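Local coordinates for protein tannase (PDB 6YQ4) that hydrolyses gallotannins, a detoxifying activity linked to pathogen resistance, and probably has an alpha/beta-hydrolase fold, at residues 212-217 with 273-278; 218-223 with 266-271; 298-303 with 339-344; 438-441 with 446-449. All coordinates share one frame; numbering follows the deposited sequence.

Contact 1 (212-217 with 273-278); sequences LENADS and PIYLNS
N214 and Y275 meet as a flat amide laid over an aromatic ring, and this one pair makes nearly all of the contact between helices 212-223 and 259-279 here. The stacking is close to parallel: amide and ring planes differ by 13°. CG of N214 sits 3.3 Å above the ring plane, over its centre. From there the amide spreads across the same face, with N214 ND2 3.2 Å from Y275 CZ and N214 OD1 3.4 Å from Y275 CD1. Y275 reaches this position because its CG stands anti to the backbone N (chi1 165°), which carries the ring out from its helix.

A CH-pi contact adds to the stack, N214 CB lying 4.0 Å from the centroid of the Y275 ring.

The polar ends do not bond to each other. N214 ND2 comes within 3.3 Å of Y275 OH, but at a poor angle for a hydrogen bond. N211 serves both instead, its OD1 accepting from N214 ND2 and its ND2 donating to Y275 OH. Dispersion and amide-pi packing therefore join the two side chains directly, while a single neighbouring amide links their polar ends and should limit rotation of the N214 amide.

Contact 2 (218-223 with 266-271); sequences AYEWMY and NKLKTL
E220 and W221 pack against L268 and K269 in a buried helix crossing, where helix 212-223, which follows strand 202-206 of the central sheet, meets helix 259-279. The short segments cross steeply, at 105° between their N-to-C directions. Their axes approach to 7.2 Å, which brings the CA atoms of W221 and K269 within 4.3 Å of each other. At that point the two backbones nearly touch, and the side chains flank the meeting point. E220 lays its CG against L268 CB at 3.6 Å, then bends at chi2 (-46°), turning the carboxylate away from 266-271; its OE2 takes a hydrogen bond from S265 OG, just before that segment on the same helix, and a salt bridge from R349. K269 runs extended alongside the backbone of W221: its CG touches W221 CA at 3.6 Å, and its CE lies 4.1 Å from W221 CD1, on an oblique approach to the indole.

No direct hydrogen bond joins the segments. One water does, donating to W221 O at 2.7 Å and weakly accepting from K269 NZ. The indole NE1 is held by G295 O. Around the crossing, helix 298-316 packs on W221, helix 450-461 covers A218, W221 and M222, and helix 381-394 lies against K267 and L268.

Contact 3 (298-303 with 339-344); sequences SFKTYL and NLDVYT
K300 and L303, in the first turns of helix 298-316, face L340 and D341 at the start of the short helix 340-344, which directly follows the two-stranded antiparallel hairpin of 328-330 and 335-338. The axes of the short segments stay 10.8 Å apart and make an angle of 58°, so side chains alone span the gap.

The charged half is a salt bridge, K300 NZ donating to D341 OD1 at 3.0 Å. It uses the syn lone pair of OD1, on the side of the other carboxylate oxygen, and the two side chains meet at about a right angle. K300 starts out extended and then bends at chi3 (-58°), which swings the ammonium group across to the carboxylate. The same NZ also reaches N296 OD1, and weakly G295 O.

All of this lies in the long insertion between strands 202-206 and 435-439, the place where alpha/beta-hydrolases often carry a lid. N339 holds the N-cap position of helix 340-344, and D341 sits in its first turn, where the helix end would probably favour a negative charge.

Next to D341 in sequence, L340 points toward the longer helix and supplies the apolar half. Its CD2 touches L303 CB at 3.9 Å and K300 CG at 4.0 Å. W221 and M222 of helix 212-223 also pack against L303, and S304 and I307 meet L340 farther along helix 298-316.

Contact 4 (438-441 with 446-449); sequences IRHG and DTSL
H440 stands just past the end of strand 435-439, and its CA lies 6.8 Å from that of L449, where the chain comes back after a short loop toward helix 450-461. The imidazole lies between the two passes. Its CG is anti to the backbone N (chi1 -178°), which directs the ring toward the returning chain, and the two flanking side chains meet it obliquely. NE2 of H440 makes a hydrogen bond to the backbone O of D444, tying the ring to the middle of the loop it packs against.

That loop follows a core strand of the sheet, where alpha/beta-hydrolases usually carry the catalytic acid, and D444 has the position and geometry expected of the acid in a probable S166-H476-D444 triad. H440 would then be a second-shell residue, bonded to the backbone of the probable acid. D446 adds a second link: its N is bonded to D444 OD1, and its OD2 forms a salt bridge with R246. S448 OG reaches weakly to the N of A450 as helix 450-461 begins, and on the strand R439 NH1 donates to I438 O at 2.9 Å.

T447 brings its methyl CG2 to 3.4 Å from H440 CE1. L449 sets its CD1 3.7 Å from H440 CD2, and in this way aliphatic groups touch the ring at CE1 and at CD2. From helix 450-461, P452 also touches the H440 side chain.

Contacts 1 and 2 are successive meetings of the same two helices, 212-223 and 259-279, with centres about 9 Å apart; S217 CB of contact 1 packs 3.3 Å from L268 O of contact 2. Contact 3 joins them through helix 298-316: L276 touches F299, M222 meets L303, and W221 lies on K300. Contact 4, about 17 Å from contact 2 between centres, is reached through S448, whose OG lies 3.3 Å from A218 O as a probable, weak hydrogen bond. Contact 4 borders the probable catalytic triad, through H440 and D446; the first three lie on the same side of the chain's centre, and none lies at the magnesium site of D150, M153 and G155.

Contact 1 (212-217 with 273-278)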
loop_
_atom_site.group_PDB
_atom_site.type_symbol
_atom_site.label_atom_id
_atom_site.label_comp_id
_atom_site.label_asym_id
_atom_site.label_seq_id
_atom_site.Cartn_x
_atom_site.Cartn_y
_atom_site.Cartn_z
ATOM N N LEU A 212 -10.599 -1.781 -2.001
ATOM C CA LEU A 212 -10.717 -2.518 -3.266
ATOM C C LEU A 212 -12.151 -2.551 -3.783
ATOM O O LEU A 212 -12.402 -2.290 -4.964
ATOM C CB LEU A 212 -10.175 -3.938 -3.106
ATOM C CG LEU A 212 -8.671 -3.880 -2.903
ATOM C CD1 LEU A 212 -8.108 -5.254 -2.666
ATOM C CD2 LEU A 212 -8.046 -3.200 -4.094
ATOM N N GLU A 213 -13.111 -2.847 -2.911
ATOM C CA GLU A 213 -14.500 -2.906 -3.350
ATOM C C GLU A 213 -15.049 -1.549 -3.808
ATOM O O GLU A 213 -16.073 -1.530 -4.503
ATOM C CB GLU A 213 -15.379 -3.487 -2.224
ATOM C CG GLU A 213 -15.507 -2.629 -0.965
ATOM C CD GLU A 213 -14.399 -2.900 0.030
ATOM O OE1 GLU A 213 -13.320 -3.332 -0.437
ATOM O OE2 GLU A 213 -14.586 -2.663 1.260
ATOM N N ASN A 214 -14.412 -0.415 -3.462
ATOM C CA ASN A 214 -14.849 0.872 -4.015
ATOM C C ASN A 214 -13.917 1.426 -5.085
ATOM O O ASN A 214 -14.198 2.499 -5.636
ATOM C CB ASN A 214 -15.031 1.928 -2.915
ATOM C CG ASN A 214 -16.111 1.548 -1.918
ATOM O OD1 ASN A 214 -17.288 1.479 -2.268
ATOM N ND2 ASN A 214 -15.713 1.284 -0.669
ATOM N N ALA A 215 -12.826 0.740 -5.409
ATOM C CA ALA A 215 -11.887 1.307 -6.373
ATOM C C ALA A 215 -12.357 1.222 -7.831
ATOM O O ALA A 215 -11.796 1.933 -8.678
ATOM C CB ALA A 215 -10.529 0.641 -6.213
ATOM N N ASP A 216 -13.374 0.405 -8.147
ATOM C CA ASP A 216 -13.907 0.355 -9.514
ATOM C C ASP A 216 -14.718 1.600 -9.875
ATOM O O ASP A 216 -14.557 2.160 -10.968
ATOM C CB ASP A 216 -14.773 -0.888 -9.697
ATOM C CG ASP A 216 -13.952 -2.145 -9.868
ATOM O OD1 ASP A 216 -12.912 -2.090 -10.576
ATOM O OD2 ASP A 216 -14.348 -3.181 -9.288
ATOM N N SER A 217 -15.664 1.997 -9.014
ATOM C CA SER A 217 -16.440 3.206 -9.278
ATOM C C SER A 217 -15.551 4.440 -9.288
ATOM O O SER A 217 -15.742 5.348 -10.106
ATOM C CB SER A 217 -17.553 3.368 -8.240
ATOM O OG SER A 217 -17.007 3.426 -6.929
ATOM N N PRO A 273 -20.629 8.721 -6.696
ATOM C CA PRO A 273 -21.188 9.763 -5.814
ATOM C C PRO A 273 -22.006 9.226 -4.653
ATOM O O PRO A 273 -21.965 9.807 -3.560
ATOM C CB PRO A 273 -22.046 10.606 -6.771
ATOM C CG PRO A 273 -21.389 10.431 -8.104
ATOM C CD PRO A 273 -20.992 8.974 -8.108
ATOM N N ILE A 274 -22.767 8.147 -4.855
ATOM C CA ILE A 274 -23.509 7.569 -3.741
ATOM C C ILE A 274 -22.540 7.108 -2.664
ATOM O O ILE A 274 -22.808 7.245 -1.463
ATOM C CB ILE A 274 -24.412 6.412 -4.214
ATOM C CG1 ILE A 274 -24.931 6.643 -5.651
ATOM C CG2 ILE A 274 -25.550 6.221 -3.225
ATOM C CD1 ILE A 274 -25.722 5.460 -6.278
ATOM N N TYR A 275 -21.386 6.580 -3.070
ATOM C CA TYR A 275 -20.457 6.067 -2.073
ATOM C C TYR A 275 -19.692 7.201 -1.408
ATOM O O TYR A 275 -19.634 7.281 -0.177
ATOM C CB TYR A 275 -19.488 5.062 -2.682
ATOM C CG TYR A 275 -18.294 4.804 -1.767
ATOM C CD1 TYR A 275 -18.455 4.160 -0.527
ATOM C CD2 TYR A 275 -17.009 5.233 -2.123
ATOM C CE1 TYR A 275 -17.367 3.927 0.311
ATOM C CE2 TYR A 275 -15.921 5.019 -1.294
ATOM C CZ TYR A 275 -16.096 4.366 -0.086
ATOM O OH TYR A 275 -14.999 4.188 0.725
ATOM N N LEU A 276 -19.107 8.088 -2.208
ATOM C CA LEU A 276 -18.331 9.180 -1.644
ATOM C C LEU A 276 -19.155 10.022 -0.674
ATOM O O LEU A 276 -18.672 10.366 0.411
ATOM C CB LEU A 276 -17.761 10.050 -2.754
ATOM C CG LEU A 276 -16.907 11.147 -2.116
ATOM C CD1 LEU A 276 -15.466 11.009 -2.593
ATOM C CD2 LEU A 276 -17.477 12.555 -2.380
ATOM N N ASN A 277 -20.415 10.330 -1.014
ATOM C CA ASN A 277 -21.222 11.138 -0.099
ATOM C C ASN A 277 -21.522 10.407 1.195
ATOM O O ASN A 277 -21.825 11.052 2.204
ATOM C CB ASN A 277 -22.529 11.559 -0.748
ATOM C CG ASN A 277 -22.309 12.399 -1.950
ATOM O OD1 ASN A 277 -21.250 12.992 -2.095
ATOM N ND2 ASN A 277 -23.290 12.441 -2.848
ATOM N N SER A 278 -21.489 9.073 1.179
ATOM C CA SER A 278 -21.815 8.311 2.381
ATOM C C SER A 278 -20.740 8.442 3.445
ATOM O O SER A 278 -21.024 8.215 4.621
ATOM C CB SER A 278 -22.006 6.827 2.046
ATOM O OG SER A 278 -20.743 6.219 1.735
#

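Contact 2 (218-223 with 266-271)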
loop_
_atom_site.group_PDB
_atom_site.type_symbol
_atom_site.label_atom_id
_atom_site.label_comp_id
_atom_site.label_asym_id
_atom_site.label_seq_id
_atom_site.Cartn_x
_atom_site.Cartn_y
_atom_site.Cartn_z
ATOM N N ALA A 218 -14.580 4.499 -8.380
ATOM C CA ALA A 218 -13.706 5.659 -8.343
ATOM C C ALA A 218 -12.876 5.746 -9.613
ATOM O O ALA A 218 -12.643 6.844 -10.140
ATOM C CB ALA A 218 -12.814 5.611 -7.101
ATOM N N TYR A 219 -12.450 4.598 -10.139
ATOM C CA TYR A 219 -11.602 4.597 -11.332
ATOM C C TYR A 219 -12.373 5.048 -12.567
ATOM O O TYR A 219 -11.818 5.725 -13.437
ATOM C CB TYR A 219 -11.021 3.205 -11.540
ATOM C CG TYR A 219 -9.809 3.151 -12.454
ATOM C CD1 TYR A 219 -9.963 2.926 -13.816
ATOM C CD2 TYR A 219 -8.529 3.361 -11.964
ATOM C CE1 TYR A 219 -8.853 2.869 -14.667
ATOM C CE2 TYR A 219 -7.412 3.306 -12.799
ATOM C CZ TYR A 219 -7.588 3.052 -14.159
ATOM O OH TYR A 219 -6.508 2.992 -15.015
ATOM N N GLU A 220 -13.655 4.717 -12.642
ATOM C CA GLU A 220 -14.485 5.143 -13.754
ATOM C C GLU A 220 -15.000 6.566 -13.581
ATOM O O GLU A 220 -15.175 7.280 -14.568
ATOM C CB GLU A 220 -15.640 4.152 -13.911
ATOM C CG GLU A 220 -15.142 2.762 -14.319
ATOM C CD GLU A 220 -14.111 2.836 -15.440
ATOM O OE1 GLU A 220 -13.101 2.113 -15.371
ATOM O OE2 GLU A 220 -14.310 3.623 -16.402
ATOM N N TRP A 221 -15.267 6.991 -12.348
ATOM C CA TRP A 221 -15.499 8.405 -12.098
ATOM C C TRP A 221 -14.356 9.254 -12.656
ATOM O O TRP A 221 -14.580 10.181 -13.441
ATOM C CB TRP A 221 -15.685 8.640 -10.601
ATOM C CG TRP A 221 -15.805 10.078 -10.287
ATOM C CD1 TRP A 221 -16.866 10.885 -10.541
ATOM C CD2 TRP A 221 -14.804 10.895 -9.688
ATOM N NE1 TRP A 221 -16.594 12.171 -10.132
ATOM C CE2 TRP A 221 -15.329 12.203 -9.610
ATOM C CE3 TRP A 221 -13.503 10.659 -9.240
ATOM C CZ2 TRP A 221 -14.608 13.260 -9.071
ATOM C CZ3 TRP A 221 -12.793 11.717 -8.703
ATOM C CH2 TRP A 221 -13.347 12.999 -8.621
ATOM N N MET A 222 -13.119 8.915 -12.301
ATOM C CA MET A 222 -11.969 9.616 -12.867
ATOM C C MET A 222 -11.855 9.439 -14.390
ATOM O O MET A 222 -11.702 10.419 -15.125
ATOM C CB MET A 222 -10.698 9.143 -12.179
ATOM C CG MET A 222 -9.579 10.157 -12.255
ATOM S SD MET A 222 -8.552 10.219 -10.787
ATOM C CE MET A 222 -9.815 10.551 -9.602
ATOM N N TYR A 223 -11.920 8.205 -14.896
ATOM C CA TYR A 223 -11.431 7.938 -16.244
ATOM C C TYR A 223 -12.524 7.595 -17.262
ATOM O O TYR A 223 -12.211 7.121 -18.361
ATOM C CB TYR A 223 -10.370 6.836 -16.186
ATOM C CG TYR A 223 -9.122 7.307 -15.510
ATOM C CD1 TYR A 223 -8.769 6.830 -14.256
ATOM C CD2 TYR A 223 -8.312 8.278 -16.098
ATOM C CE1 TYR A 223 -7.639 7.292 -13.605
ATOM C CE2 TYR A 223 -7.171 8.763 -15.429
ATOM C CZ TYR A 223 -6.850 8.257 -14.191
ATOM O OH TYR A 223 -5.733 8.697 -13.528
ATOM N N ASN A 266 -19.695 3.664 -17.902
ATOM C CA ASN A 266 -20.796 4.592 -17.635
ATOM C C ASN A 266 -21.502 4.245 -16.323
ATOM O O ASN A 266 -21.707 5.112 -15.464
ATOM C CB ASN A 266 -21.802 4.585 -18.792
ATOM C CG ASN A 266 -21.237 5.196 -20.069
ATOM O OD1 ASN A 266 -20.151 5.775 -20.066
ATOM N ND2 ASN A 266 -21.977 5.085 -21.159
ATOM N N LYS A 267 -21.866 2.973 -16.147
ATOM C CA LYS A 267 -22.623 2.579 -14.964
ATOM C C LYS A 267 -21.781 2.696 -13.702
ATOM O O LYS A 267 -22.272 3.170 -12.670
ATOM C CB LYS A 267 -23.157 1.157 -15.146
ATOM C CG LYS A 267 -24.261 0.700 -14.178
ATOM C CD LYS A 267 -25.444 1.672 -14.061
ATOM C CE LYS A 267 -26.435 1.550 -15.212
ATOM N NZ LYS A 267 -27.414 2.686 -15.192
ATOM N N LEU A 268 -20.504 2.302 -13.768
ATOM C CA LEU A 268 -19.638 2.388 -12.592
ATOM C C LEU A 268 -19.442 3.828 -12.130
ATOM O O LEU A 268 -19.400 4.091 -10.920
ATOM C CB LEU A 268 -18.283 1.762 -12.885
ATOM C CG LEU A 268 -18.242 0.245 -12.799
ATOM C CD1 LEU A 268 -16.940 -0.319 -13.399
ATOM C CD2 LEU A 268 -18.448 -0.173 -11.367
ATOM N N LYS A 269 -19.284 4.765 -13.074
ATOM C CA LYS A 269 -19.132 6.172 -12.700
ATOM C C LYS A 269 -20.327 6.646 -11.898
ATOM O O LYS A 269 -20.179 7.227 -10.819
ATOM C CB LYS A 269 -18.968 7.045 -13.939
ATOM C CG LYS A 269 -18.734 8.502 -13.573
ATOM C CD LYS A 269 -18.840 9.426 -14.759
ATOM C CE LYS A 269 -18.263 10.794 -14.440
ATOM N NZ LYS A 269 -18.378 11.788 -15.576
ATOM N N THR A 270 -21.523 6.398 -12.424
ATOM C CA THR A 270 -22.810 6.660 -11.796
ATOM C C THR A 270 -22.859 6.291 -10.316
ATOM O O THR A 270 -23.557 6.954 -9.544
ATOM C CB THR A 270 -23.877 5.907 -12.595
ATOM O OG1 THR A 270 -24.214 6.669 -13.756
ATOM C CG2 THR A 270 -25.118 5.643 -11.800
ATOM N N LEU A 271 -22.094 5.264 -9.908
ATOM C CA LEU A 271 -22.146 4.695 -8.560
ATOM C C LEU A 271 -21.199 5.357 -7.554
ATOM O O LEU A 271 -21.380 5.172 -6.344
ATOM C CB LEU A 271 -21.824 3.202 -8.619
ATOM C CG LEU A 271 -23.003 2.238 -8.815
ATOM C CD1 LEU A 271 -23.852 2.601 -10.016
ATOM C CD2 LEU A 271 -22.488 0.835 -8.947
HETATM O O HOH W 1 -15.431 11.195 -15.819
#

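Contact 3 (298-303 with 339-344)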
loop_
_atom_site.group_PDB
_atom_site.type_symbol
_atom_site.label_atom_id
_atom_site.label_comp_id
_atom_site.label_asym_id
_atom_site.label_seq_id
_atom_site.Cartn_x
_atom_site.Cartn_y
_atom_site.Cartn_z
ATOM N N SER A 298 -17.752 19.546 -4.760
ATOM C CA SER A 298 -16.552 19.993 -4.061
ATOM C C SER A 298 -15.468 18.929 -4.024
ATOM O O SER A 298 -14.279 19.273 -3.951
ATOM C CB SER A 298 -16.900 20.430 -2.645
ATOM O OG SER A 298 -17.668 19.427 -2.006
ATOM N N PHE A 299 -15.838 17.638 -4.054
ATOM C CA PHE A 299 -14.802 16.615 -3.950
ATOM C C PHE A 299 -13.879 16.658 -5.152
ATOM O O PHE A 299 -12.657 16.548 -4.998
ATOM C CB PHE A 299 -15.383 15.208 -3.804
ATOM C CG PHE A 299 -14.319 14.131 -3.767
ATOM C CD1 PHE A 299 -13.491 13.987 -2.659
ATOM C CD2 PHE A 299 -14.111 13.290 -4.862
ATOM C CE1 PHE A 299 -12.472 12.990 -2.631
ATOM C CE2 PHE A 299 -13.114 12.296 -4.840
ATOM C CZ PHE A 299 -12.292 12.144 -3.727
ATOM N N LYS A 300 -14.456 16.820 -6.350
ATOM C CA LYS A 300 -13.669 16.993 -7.571
ATOM C C LYS A 300 -12.813 18.257 -7.516
ATOM O O LYS A 300 -11.675 18.264 -8.004
ATOM C CB LYS A 300 -14.607 17.038 -8.782
ATOM C CG LYS A 300 -13.949 17.521 -10.084
ATOM C CD LYS A 300 -14.851 17.331 -11.303
ATOM C CE LYS A 300 -15.242 15.865 -11.478
ATOM N NZ LYS A 300 -16.157 15.649 -12.652
ATOM N N THR A 301 -13.349 19.343 -6.926
ATOM C CA THR A 301 -12.572 20.571 -6.743
ATOM C C THR A 301 -11.427 20.351 -5.758
ATOM O O THR A 301 -10.335 20.906 -5.923
ATOM C CB THR A 301 -13.496 21.709 -6.274
ATOM O OG1 THR A 301 -14.406 22.050 -7.324
ATOM C CG2 THR A 301 -12.712 22.968 -5.876
ATOM N N TYR A 302 -11.659 19.533 -4.733
ATOM C CA TYR A 302 -10.583 19.147 -3.829
ATOM C C TYR A 302 -9.470 18.408 -4.574
ATOM O O TYR A 302 -8.282 18.708 -4.396
ATOM C CB TYR A 302 -11.140 18.280 -2.699
ATOM C CG TYR A 302 -10.084 17.718 -1.787
ATOM C CD1 TYR A 302 -9.556 18.481 -0.758
ATOM C CD2 TYR A 302 -9.603 16.438 -1.961
ATOM C CE1 TYR A 302 -8.582 17.981 0.061
ATOM C CE2 TYR A 302 -8.620 15.931 -1.141
ATOM C CZ TYR A 302 -8.125 16.706 -0.134
ATOM O OH TYR A 302 -7.159 16.192 0.693
ATOM N N LEU A 303 -9.833 17.421 -5.407
ATOM C CA LEU A 303 -8.809 16.680 -6.130
ATOM C C LEU A 303 -8.005 17.589 -7.041
ATOM O O LEU A 303 -6.776 17.465 -7.135
ATOM C CB LEU A 303 -9.430 15.561 -6.952
ATOM C CG LEU A 303 -9.951 14.333 -6.253
ATOM C CD1 LEU A 303 -9.775 13.184 -7.220
ATOM C CD2 LEU A 303 -9.160 14.102 -4.992
ATOM N N ASN A 339 -8.496 22.094 -14.448
ATOM C CA ASN A 339 -9.734 21.451 -14.892
ATOM C C ASN A 339 -9.513 19.941 -14.821
ATOM O O ASN A 339 -8.966 19.326 -15.742
ATOM C CB ASN A 339 -10.118 21.917 -16.289
ATOM C CG ASN A 339 -11.449 21.346 -16.744
ATOM O OD1 ASN A 339 -11.889 20.306 -16.241
ATOM N ND2 ASN A 339 -12.102 22.018 -17.700
ATOM N N LEU A 340 -9.956 19.335 -13.707
ATOM C CA LEU A 340 -9.597 17.946 -13.418
ATOM C C LEU A 340 -10.043 16.991 -14.524
ATOM O O LEU A 340 -9.316 16.049 -14.864
ATOM C CB LEU A 340 -10.184 17.502 -12.082
ATOM C CG LEU A 340 -9.662 16.120 -11.672
ATOM C CD1 LEU A 340 -8.210 16.182 -11.125
ATOM C CD2 LEU A 340 -10.615 15.424 -10.691
ATOM N N ASP A 341 -11.226 17.215 -15.098
ATOM C CA ASP A 341 -11.695 16.358 -16.187
ATOM C C ASP A 341 -10.690 16.339 -17.331
ATOM O O ASP A 341 -10.252 15.270 -17.775
ATOM C CB ASP A 341 -13.057 16.837 -16.692
ATOM C CG ASP A 341 -14.205 16.440 -15.772
ATOM O OD1 ASP A 341 -13.976 15.689 -14.783
ATOM O OD2 ASP A 341 -15.339 16.898 -16.046
ATOM N N VAL A 342 -10.308 17.523 -17.821
ATOM C CA VAL A 342 -9.330 17.603 -18.900
ATOM C C VAL A 342 -8.032 16.912 -18.494
ATOM O O VAL A 342 -7.408 16.203 -19.299
ATOM C CB VAL A 342 -9.091 19.073 -19.295
ATOM C CG1 VAL A 342 -8.054 19.170 -20.426
ATOM C CG2 VAL A 342 -10.403 19.747 -19.684
ATOM N N TYR A 343 -7.622 17.088 -17.231
ATOM C CA TYR A 343 -6.343 16.552 -16.778
ATOM C C TYR A 343 -6.311 15.029 -16.879
ATOM O O TYR A 343 -5.273 14.443 -17.201
ATOM C CB TYR A 343 -6.061 16.999 -15.333
ATOM C CG TYR A 343 -4.776 16.420 -14.760
ATOM C CD1 TYR A 343 -3.537 16.986 -15.065
ATOM C CD2 TYR A 343 -4.796 15.289 -13.942
ATOM C CE1 TYR A 343 -2.360 16.455 -14.549
ATOM C CE2 TYR A 343 -3.620 14.741 -13.430
ATOM C CZ TYR A 343 -2.408 15.330 -13.738
ATOM O OH TYR A 343 -1.233 14.827 -13.208
ATOM N N THR A 344 -7.435 14.372 -16.592
ATOM C CA THR A 344 -7.475 12.917 -16.544
ATOM C C THR A 344 -7.622 12.274 -17.918
ATOM O O THR A 344 -7.439 11.056 -18.030
ATOM C CB THR A 344 -8.616 12.461 -15.632
ATOM O OG1 THR A 344 -9.801 13.195 -15.958
ATOM C CG2 THR A 344 -8.260 12.738 -14.191
#

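Contact 4 (438-441 with 446-449)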
loop_
_atom_site.group_PDB
_atom_site.type_symbol
_atom_site.label_atom_id
_atom_site.label_comp_id
_atom_site.label_asym_id
_atom_site.label_seq_id
_atom_site.Cartn_x
_atom_site.Cartn_y
_atom_site.Cartn_z
ATOM N N ILE A 438 1.686 9.442 2.877
ATOM C CA ILE A 438 0.973 8.824 1.768
ATOM C C ILE A 438 1.416 9.539 0.500
ATOM O O ILE A 438 1.480 10.775 0.469
ATOM C CB ILE A 438 -0.557 8.915 1.961
ATOM C CG1 ILE A 438 -1.024 8.073 3.142
ATOM C CG2 ILE A 438 -1.302 8.473 0.749
ATOM C CD1 ILE A 438 -2.469 8.384 3.541
ATOM N N ARG A 439 1.780 8.765 -0.520
ATOM C CA ARG A 439 2.247 9.298 -1.791
ATOM C C ARG A 439 1.494 8.593 -2.891
ATOM O O ARG A 439 1.398 7.361 -2.882
ATOM C CB ARG A 439 3.759 9.092 -1.999
ATOM C CG ARG A 439 4.694 10.022 -1.193
ATOM C CD ARG A 439 4.412 11.509 -1.471
ATOM N NE ARG A 439 5.220 12.428 -0.655
ATOM C CZ ARG A 439 4.851 12.907 0.538
ATOM N NH1 ARG A 439 3.685 12.556 1.081
ATOM N NH2 ARG A 439 5.640 13.754 1.188
ATOM N N HIS A 440 0.978 9.349 -3.849
ATOM C CA HIS A 440 0.441 8.743 -5.066
ATOM C C HIS A 440 0.796 9.648 -6.228
ATOM O O HIS A 440 0.397 10.813 -6.240
ATOM C CB HIS A 440 -1.073 8.542 -4.981
ATOM C CG HIS A 440 -1.650 7.874 -6.187
ATOM N ND1 HIS A 440 -1.877 6.515 -6.248
ATOM C CD2 HIS A 440 -2.012 8.371 -7.393
ATOM C CE1 HIS A 440 -2.375 6.208 -7.433
ATOM N NE2 HIS A 440 -2.467 7.317 -8.147
ATOM N N GLY A 441 1.529 9.117 -7.202
ATOM C CA GLY A 441 2.084 9.961 -8.247
ATOM C C GLY A 441 1.023 10.542 -9.172
ATOM O O GLY A 441 0.016 9.907 -9.490
ATOM N N ASP A 446 -2.514 3.221 -11.830
ATOM C CA ASP A 446 -2.812 1.877 -11.348
ATOM C C ASP A 446 -4.039 1.875 -10.467
ATOM O O ASP A 446 -4.734 0.857 -10.376
ATOM C CB ASP A 446 -1.619 1.292 -10.602
ATOM C CG ASP A 446 -0.558 0.720 -11.562
ATOM O OD1 ASP A 446 0.020 1.483 -12.377
ATOM O OD2 ASP A 446 -0.310 -0.498 -11.497
ATOM N N THR A 447 -4.310 3.001 -9.811
ATOM C CA THR A 447 -5.562 3.219 -9.110
ATOM C C THR A 447 -5.910 4.694 -9.223
ATOM O O THR A 447 -5.075 5.524 -9.585
ATOM C CB THR A 447 -5.501 2.788 -7.638
ATOM O OG1 THR A 447 -6.816 2.842 -7.084
ATOM C CG2 THR A 447 -4.581 3.686 -6.826
ATOM N N SER A 448 -7.167 4.996 -8.957
ATOM C CA SER A 448 -7.632 6.372 -8.959
ATOM C C SER A 448 -6.957 7.180 -7.852
ATOM O O SER A 448 -6.837 6.716 -6.720
ATOM C CB SER A 448 -9.142 6.378 -8.765
ATOM O OG SER A 448 -9.669 7.652 -9.023
ATOM N N LEU A 449 -6.512 8.402 -8.176
ATOM C CA LEU A 449 -6.036 9.305 -7.124
ATOM C C LEU A 449 -7.119 9.584 -6.074
ATOM O O LEU A 449 -6.805 9.976 -4.945
ATOM C CB LEU A 449 -5.558 10.623 -7.742
ATOM C CG LEU A 449 -5.070 11.735 -6.811
ATOM C CD1 LEU A 449 -3.745 11.354 -6.165
ATOM C CD2 LEU A 449 -4.919 13.027 -7.570
#